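Local coordinates for thymidylate synthase (Enterobacteria phage T4, PDB 1TIS), which catalyses the methylation of dUMP to dTMP, using 5,10-methylenetetrahydrofolate as carbon donor and reductant and releasing dihydrofolate, at residues W52-A57 with L74-S79; G110-D115 with P145-Y150. All blocks are in the same frame, centred on the assembly; numbering follows the deposited sequence.

Interaction 1 of 2, residues W52-A57 with L74-S79; sequences WKACIA and LIQHDS
Gln-76 reaches from helix 69-77 across Ala-54 and Ala-57 of helix 53-64, two small residues one turn apart. The CA atoms of Ala-57 and Gln-76 come within 5.4 Å of each other, so the backbones approach closely where the small Ala-57 faces Gln-76. Ala-57 points its CB at the neighbouring helix and sits against the near part of the glutamine, 4.0 Å from Gln-76 CB. From there the chain carries on, extended beyond CG (chi2 -156°), and brings the terminal amide to Ala-54, where Gln-76 CD lies 3.8 Å from both CB and CA of that alanine. No hydrogen bond links the two segments; the amide of Gln-76 packs beside Ala-54, with Thr-85 OG1 as a polar atom close to its NE2. Helices 53-64 and 69-77 follow one another in the chain, and the first of them is packed on helix 184-202 of the thymidylate synthase fold through Cys-55, which touches Phe-186 and Ser-190, and Ile-56, which touches Thr-193. Ile-56 also reaches Phe-269. Back at the contact, Ile-75 adds a looser edge beside Ala-57. Its CG2 branch, placed anti to the backbone N by chi1 of -61°, is the one that faces across, 4.3 Å from Ala-57 CB and 4.2 Å from Ala-57 O. Just beyond, helix 69-77 ends as Asp-78 takes up a positive phi of 56°.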
loop_
_atom_site.group_PDB
_atom_site.type_symbol
_atom_site.label_atom_id
_atom_site.label_comp_id
_atom_site.label_asym_id
_atom_site.label_seq_id
_atom_site.Cartn_x
_atom_site.Cartn_y
_atom_site.Cartn_z
ATOM N N TRP A 52 -0.015 -23.570 -11.535
ATOM C CA TRP A 52 0.943 -23.059 -10.613
ATOM C C TRP A 52 2.267 -22.966 -11.331
ATOM O O TRP A 52 2.916 -21.946 -11.194
ATOM C CB TRP A 52 0.861 -24.027 -9.427
ATOM C CG TRP A 52 1.896 -23.848 -8.329
ATOM C CD1 TRP A 52 1.799 -23.011 -7.226
ATOM C CD2 TRP A 52 3.073 -24.517 -8.386
ATOM N NE1 TRP A 52 2.947 -23.157 -6.583
ATOM C CE2 TRP A 52 3.731 -24.044 -7.247
ATOM C CE3 TRP A 52 3.581 -25.432 -9.291
ATOM C CZ2 TRP A 52 4.995 -24.525 -6.996
ATOM C CZ3 TRP A 52 4.837 -25.897 -9.027
ATOM C CH2 TRP A 52 5.520 -25.444 -7.900
ATOM N N LYS A 53 2.747 -23.936 -12.107
ATOM C CA LYS A 53 3.986 -23.865 -12.929
ATOM C C LYS A 53 4.207 -22.545 -13.717
ATOM O O LYS A 53 5.325 -22.044 -13.874
ATOM C CB LYS A 53 4.016 -25.004 -13.965
ATOM C CG LYS A 53 3.212 -26.328 -13.761
ATOM C CD LYS A 53 1.695 -26.325 -14.044
ATOM C CE LYS A 53 1.278 -25.446 -15.250
ATOM N NZ LYS A 53 1.941 -25.775 -16.509
ATOM N N ALA A 54 3.114 -21.970 -14.248
ATOM C CA ALA A 54 3.113 -20.674 -14.915
ATOM C C ALA A 54 3.049 -19.536 -13.915
ATOM O O ALA A 54 3.331 -18.393 -14.254
ATOM C CB ALA A 54 1.920 -20.472 -15.808
ATOM N N CYS A 55 2.618 -19.764 -12.689
ATOM C CA CYS A 55 2.717 -18.758 -11.650
ATOM C C CYS A 55 4.163 -18.621 -11.137
ATOM O O CYS A 55 4.654 -17.516 -10.843
ATOM C CB CYS A 55 1.768 -19.144 -10.541
ATOM S SG CYS A 55 2.234 -18.166 -9.108
ATOM N N ILE A 56 4.865 -19.759 -11.084
ATOM C CA ILE A 56 6.244 -19.879 -10.642
ATOM C C ILE A 56 7.140 -19.256 -11.689
ATOM O O ILE A 56 8.170 -18.661 -11.377
ATOM C CB ILE A 56 6.548 -21.400 -10.430
ATOM C CG1 ILE A 56 5.683 -21.915 -9.319
ATOM C CG2 ILE A 56 7.972 -21.663 -10.039
ATOM C CD1 ILE A 56 5.794 -21.158 -7.952
ATOM N N ALA A 57 6.752 -19.366 -12.961
ATOM C CA ALA A 57 7.558 -18.850 -14.068
ATOM C C ALA A 57 7.452 -17.379 -14.324
ATOM O O ALA A 57 8.348 -16.779 -14.914
ATOM C CB ALA A 57 7.212 -19.459 -15.389
ATOM N N LEU A 74 10.768 -19.089 -22.420
ATOM C CA LEU A 74 11.969 -19.846 -22.143
ATOM C C LEU A 74 11.930 -20.430 -20.717
ATOM O O LEU A 74 12.203 -21.622 -20.552
ATOM C CB LEU A 74 13.132 -18.881 -22.400
ATOM C CG LEU A 74 14.636 -19.127 -22.237
ATOM C CD1 LEU A 74 14.934 -18.969 -20.771
ATOM C CD2 LEU A 74 15.085 -20.462 -22.819
ATOM N N ILE A 75 11.514 -19.699 -19.682
ATOM C CA ILE A 75 11.589 -20.190 -18.316
ATOM C C ILE A 75 10.555 -21.297 -18.101
ATOM O O ILE A 75 10.814 -22.363 -17.498
ATOM C CB ILE A 75 11.374 -18.975 -17.336
ATOM C CG1 ILE A 75 12.478 -17.949 -17.547
ATOM C CG2 ILE A 75 11.455 -19.414 -15.867
ATOM C CD1 ILE A 75 12.407 -16.642 -16.746
ATOM N N GLN A 76 9.357 -21.075 -18.639
ATOM C CA GLN A 76 8.307 -22.049 -18.371
ATOM C C GLN A 76 8.514 -23.288 -19.203
ATOM O O GLN A 76 8.461 -24.414 -18.738
ATOM C CB GLN A 76 6.887 -21.631 -18.749
ATOM C CG GLN A 76 6.238 -20.351 -18.301
ATOM C CD GLN A 76 4.734 -20.479 -18.315
ATOM O OE1 GLN A 76 4.194 -21.538 -18.622
ATOM N NE2 GLN A 76 3.968 -19.463 -17.959
ATOM N N HIS A 77 8.672 -22.983 -20.487
ATOM C CA HIS A 77 8.663 -23.953 -21.559
ATOM C C HIS A 77 9.994 -24.387 -22.145
ATOM O O HIS A 77 10.008 -25.205 -23.061
ATOM C CB HIS A 77 7.741 -23.384 -22.645
ATOM C CG HIS A 77 6.253 -23.519 -22.278
ATOM N ND1 HIS A 77 5.250 -22.628 -22.408
ATOM C CD2 HIS A 77 5.722 -24.666 -21.718
ATOM C CE1 HIS A 77 4.158 -23.168 -21.959
ATOM N NE2 HIS A 77 4.467 -24.381 -21.553
ATOM N N ASP A 78 11.136 -23.875 -21.664
ATOM C CA ASP A 78 12.469 -24.215 -22.149
ATOM C C ASP A 78 12.506 -23.928 -23.650
ATOM O O ASP A 78 13.330 -24.457 -24.400
ATOM C CB ASP A 78 12.748 -25.701 -21.858
ATOM C CG ASP A 78 14.208 -26.129 -21.739
ATOM O OD1 ASP A 78 15.066 -25.560 -22.414
ATOM O OD2 ASP A 78 14.488 -27.055 -20.970
ATOM N N SER A 79 11.628 -23.031 -24.108
ATOM C CA SER A 79 11.455 -22.767 -25.513
ATOM C C SER A 79 11.051 -21.304 -25.631
ATOM O O SER A 79 10.080 -20.861 -25.028
ATOM C CB SER A 79 10.353 -23.706 -26.054
ATOM O OG SER A 79 10.218 -23.744 -27.482
#

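Interaction 2 of 2, residues G110-D115 with P145-Y150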
loop_
_atom_site.group_PDB
_atom_site.type_symbol
_atom_site.label_atom_id
_atom_site.label_comp_id
_atom_site.label_asym_id
_atom_site.label_seq_id
_atom_site.Cartn_x
_atom_site.Cartn_y
_atom_site.Cartn_z
ATOM N N GLY A 110 8.800 -6.516 -13.774
ATOM C CA GLY A 110 10.187 -6.920 -13.724
ATOM C C GLY A 110 11.167 -5.764 -13.829
ATOM O O GLY A 110 12.010 -5.592 -12.936
ATOM N N LYS A 111 11.019 -4.948 -14.880
ATOM C CA LYS A 111 11.842 -3.764 -14.998
ATOM C C LYS A 111 11.647 -2.871 -13.762
ATOM O O LYS A 111 12.659 -2.625 -13.104
ATOM C CB LYS A 111 11.492 -3.058 -16.310
ATOM C CG LYS A 111 11.425 -1.549 -16.392
ATOM C CD LYS A 111 12.659 -0.726 -16.257
ATOM C CE LYS A 111 12.138 0.549 -15.598
ATOM N NZ LYS A 111 13.123 1.617 -15.579
ATOM N N GLN A 112 10.472 -2.438 -13.267
ATOM C CA GLN A 112 10.420 -1.621 -12.049
ATOM C C GLN A 112 10.980 -2.365 -10.850
ATOM O O GLN A 112 11.228 -1.721 -9.833
ATOM C CB GLN A 112 9.044 -1.222 -11.640
ATOM C CG GLN A 112 8.294 -0.668 -12.813
ATOM C CD GLN A 112 8.800 0.668 -13.269
ATOM O OE1 GLN A 112 9.483 1.382 -12.544
ATOM N NE2 GLN A 112 8.461 1.056 -14.482
ATOM N N TRP A 113 11.236 -3.676 -10.860
ATOM C CA TRP A 113 11.816 -4.306 -9.678
ATOM C C TRP A 113 13.302 -4.123 -9.756
ATOM O O TRP A 113 13.962 -3.671 -8.825
ATOM C CB TRP A 113 11.464 -5.795 -9.621
ATOM C CG TRP A 113 9.996 -6.000 -9.236
ATOM C CD1 TRP A 113 9.093 -4.965 -9.114
ATOM C CD2 TRP A 113 9.407 -7.202 -8.983
ATOM N NE1 TRP A 113 7.967 -5.509 -8.795
ATOM C CE2 TRP A 113 8.117 -6.826 -8.703
ATOM C CE3 TRP A 113 9.785 -8.518 -8.940
ATOM C CZ2 TRP A 113 7.181 -7.761 -8.372
ATOM C CZ3 TRP A 113 8.849 -9.462 -8.603
ATOM C CH2 TRP A 113 7.560 -9.085 -8.321
ATOM N N ARG A 114 13.798 -4.329 -10.963
ATOM C CA ARG A 114 15.212 -4.355 -11.202
ATOM C C ARG A 114 15.756 -3.021 -11.616
ATOM O O ARG A 114 16.943 -2.793 -11.513
ATOM C CB ARG A 114 15.433 -5.410 -12.245
ATOM C CG ARG A 114 14.761 -6.754 -11.856
ATOM C CD ARG A 114 15.423 -7.503 -10.706
ATOM N NE ARG A 114 16.769 -7.774 -11.114
ATOM C CZ ARG A 114 17.792 -7.624 -10.300
ATOM N NH1 ARG A 114 17.630 -7.468 -9.005
ATOM N NH2 ARG A 114 19.020 -7.718 -10.776
ATOM N N ASP A 115 14.937 -2.069 -12.008
ATOM C CA ASP A 115 15.401 -0.834 -12.567
ATOM C C ASP A 115 14.461 0.339 -12.303
ATOM O O ASP A 115 14.190 1.097 -13.233
ATOM C CB ASP A 115 15.593 -1.132 -14.049
ATOM C CG ASP A 115 16.186 -0.019 -14.907
ATOM O OD1 ASP A 115 16.952 0.795 -14.380
ATOM O OD2 ASP A 115 15.887 0.035 -16.105
ATOM N N PRO A 145 4.692 6.296 -11.560
ATOM C CA PRO A 145 3.724 7.226 -12.151
ATOM C C PRO A 145 4.155 7.707 -13.532
ATOM O O PRO A 145 3.443 7.678 -14.541
ATOM C CB PRO A 145 3.609 8.362 -11.139
ATOM C CG PRO A 145 3.991 7.728 -9.826
ATOM C CD PRO A 145 5.096 6.744 -10.229
ATOM N N ALA A 146 5.435 8.018 -13.567
ATOM C CA ALA A 146 6.037 8.577 -14.733
ATOM C C ALA A 146 6.253 7.569 -15.857
ATOM O O ALA A 146 6.687 7.979 -16.934
ATOM C CB ALA A 146 7.339 9.216 -14.240
ATOM N N GLU A 147 6.014 6.264 -15.681
ATOM C CA GLU A 147 6.210 5.294 -16.754
ATOM C C GLU A 147 4.989 4.442 -16.941
ATOM O O GLU A 147 4.997 3.473 -17.684
ATOM C CB GLU A 147 7.357 4.324 -16.510
ATOM C CG GLU A 147 8.761 4.853 -16.693
ATOM C CD GLU A 147 9.864 3.866 -16.311
ATOM O OE1 GLU A 147 9.745 2.683 -16.627
ATOM O OE2 GLU A 147 10.852 4.285 -15.695
ATOM N N LEU A 148 3.886 4.775 -16.296
ATOM C CA LEU A 148 2.634 4.045 -16.484
ATOM C C LEU A 148 2.331 4.050 -17.979
ATOM O O LEU A 148 2.043 3.012 -18.584
ATOM C CB LEU A 148 1.454 4.716 -15.755
ATOM C CG LEU A 148 1.490 4.806 -14.231
ATOM C CD1 LEU A 148 0.320 5.661 -13.715
ATOM C CD2 LEU A 148 1.487 3.377 -13.662
ATOM N N LYS A 149 2.583 5.229 -18.579
ATOM C CA LYS A 149 2.356 5.471 -19.980
ATOM C C LYS A 149 2.889 4.461 -20.917
ATOM O O LYS A 149 2.217 4.295 -21.917
ATOM C CB LYS A 149 2.902 6.814 -20.398
ATOM C CG LYS A 149 1.780 7.762 -20.023
ATOM C CD LYS A 149 0.441 7.392 -20.718
ATOM C CE LYS A 149 -0.831 7.841 -19.952
ATOM N NZ LYS A 149 -1.129 7.050 -18.759
ATOM N N TYR A 150 3.975 3.757 -20.620
ATOM C CA TYR A 150 4.425 2.758 -21.557
ATOM C C TYR A 150 4.114 1.287 -21.178
ATOM O O TYR A 150 4.722 0.332 -21.701
ATOM C CB TYR A 150 5.908 2.952 -21.734
ATOM C CG TYR A 150 6.387 4.372 -21.887
ATOM C CD1 TYR A 150 5.840 5.175 -22.845
ATOM C CD2 TYR A 150 7.357 4.844 -21.060
ATOM C CE1 TYR A 150 6.244 6.474 -22.990
ATOM C CE2 TYR A 150 7.777 6.144 -21.194
ATOM C CZ TYR A 150 7.211 6.950 -22.153
ATOM O OH TYR A 150 7.578 8.277 -22.264
#
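Glu-147 sends its carboxylate to the last turn of helix 109-114, where it meets Lys-111 and Gln-112 and joins a salt-bridge network of Lys-111, Asp-115 and Glu-147. The glutamate comes from the loop between helix 121-131 and strand 157-164, with its chain extended beyond CG to span the gap. The ammonium of Lys-111 lies near both carboxylate oxygens, slightly closer to OE2, with Lys-111 NZ 3.5 Å from Glu-147 OE2 in a long salt bridge. Glu-147 OE1 also accepts a hydrogen bond from Gln-112 NE2 at 3.0 Å, bent to 136° at the hydrogen; the donor comes from well above the carboxylate plane, and the amide and carboxylate planes stand 52° apart. Gln-112 gets there by folding back at chi2 (-70°), and its amide is held at both ends: NE2 also gives a hydrogen bond to Pro-107 O, while Gln-112 OE1 receives one from Asn-144 ND2, which should fix the amide's rotation. Nearby, Phe-116 of the second subunit packs on Pro-145 and Ala-146, so the loop carrying Glu-147 also borders the dimer partner. Lys-111, bent at two places along its chain, meets the glutamate from the opposite direction and turns its nitrogen back to its own helix end. There Lys-111 NZ makes a salt bridge to Asp-115 OD2 at 3.2 Å, its hydrogen bond weak, and a shorter hydrogen bond to the backbone Asp-115 O at 2.6 Å.

Along the chain the two contacts come in series: interaction 1 joins consecutive helices 53-64 and 69-77 and is finished before interaction 2 begins at helix 109-114. Their centres lie 23 Å apart, with about 9 Å between nearest atoms. One tie is Trp-113, in segment 110-115, whose ring meets Phe-62 of helix 53-64 edge to face. Interaction 1 packs alanines against a glutamine and an isoleucine without a hydrogen bond across; interaction 2 fastens a loop to a helix end by polar groups. The side chain of Ala-54 is about 12 Å from that of Asn-187, and that of Gln-112 about 11 Å from that of Arg-176; both distant residues probably contribute to a dUMP site shared with the other subunit.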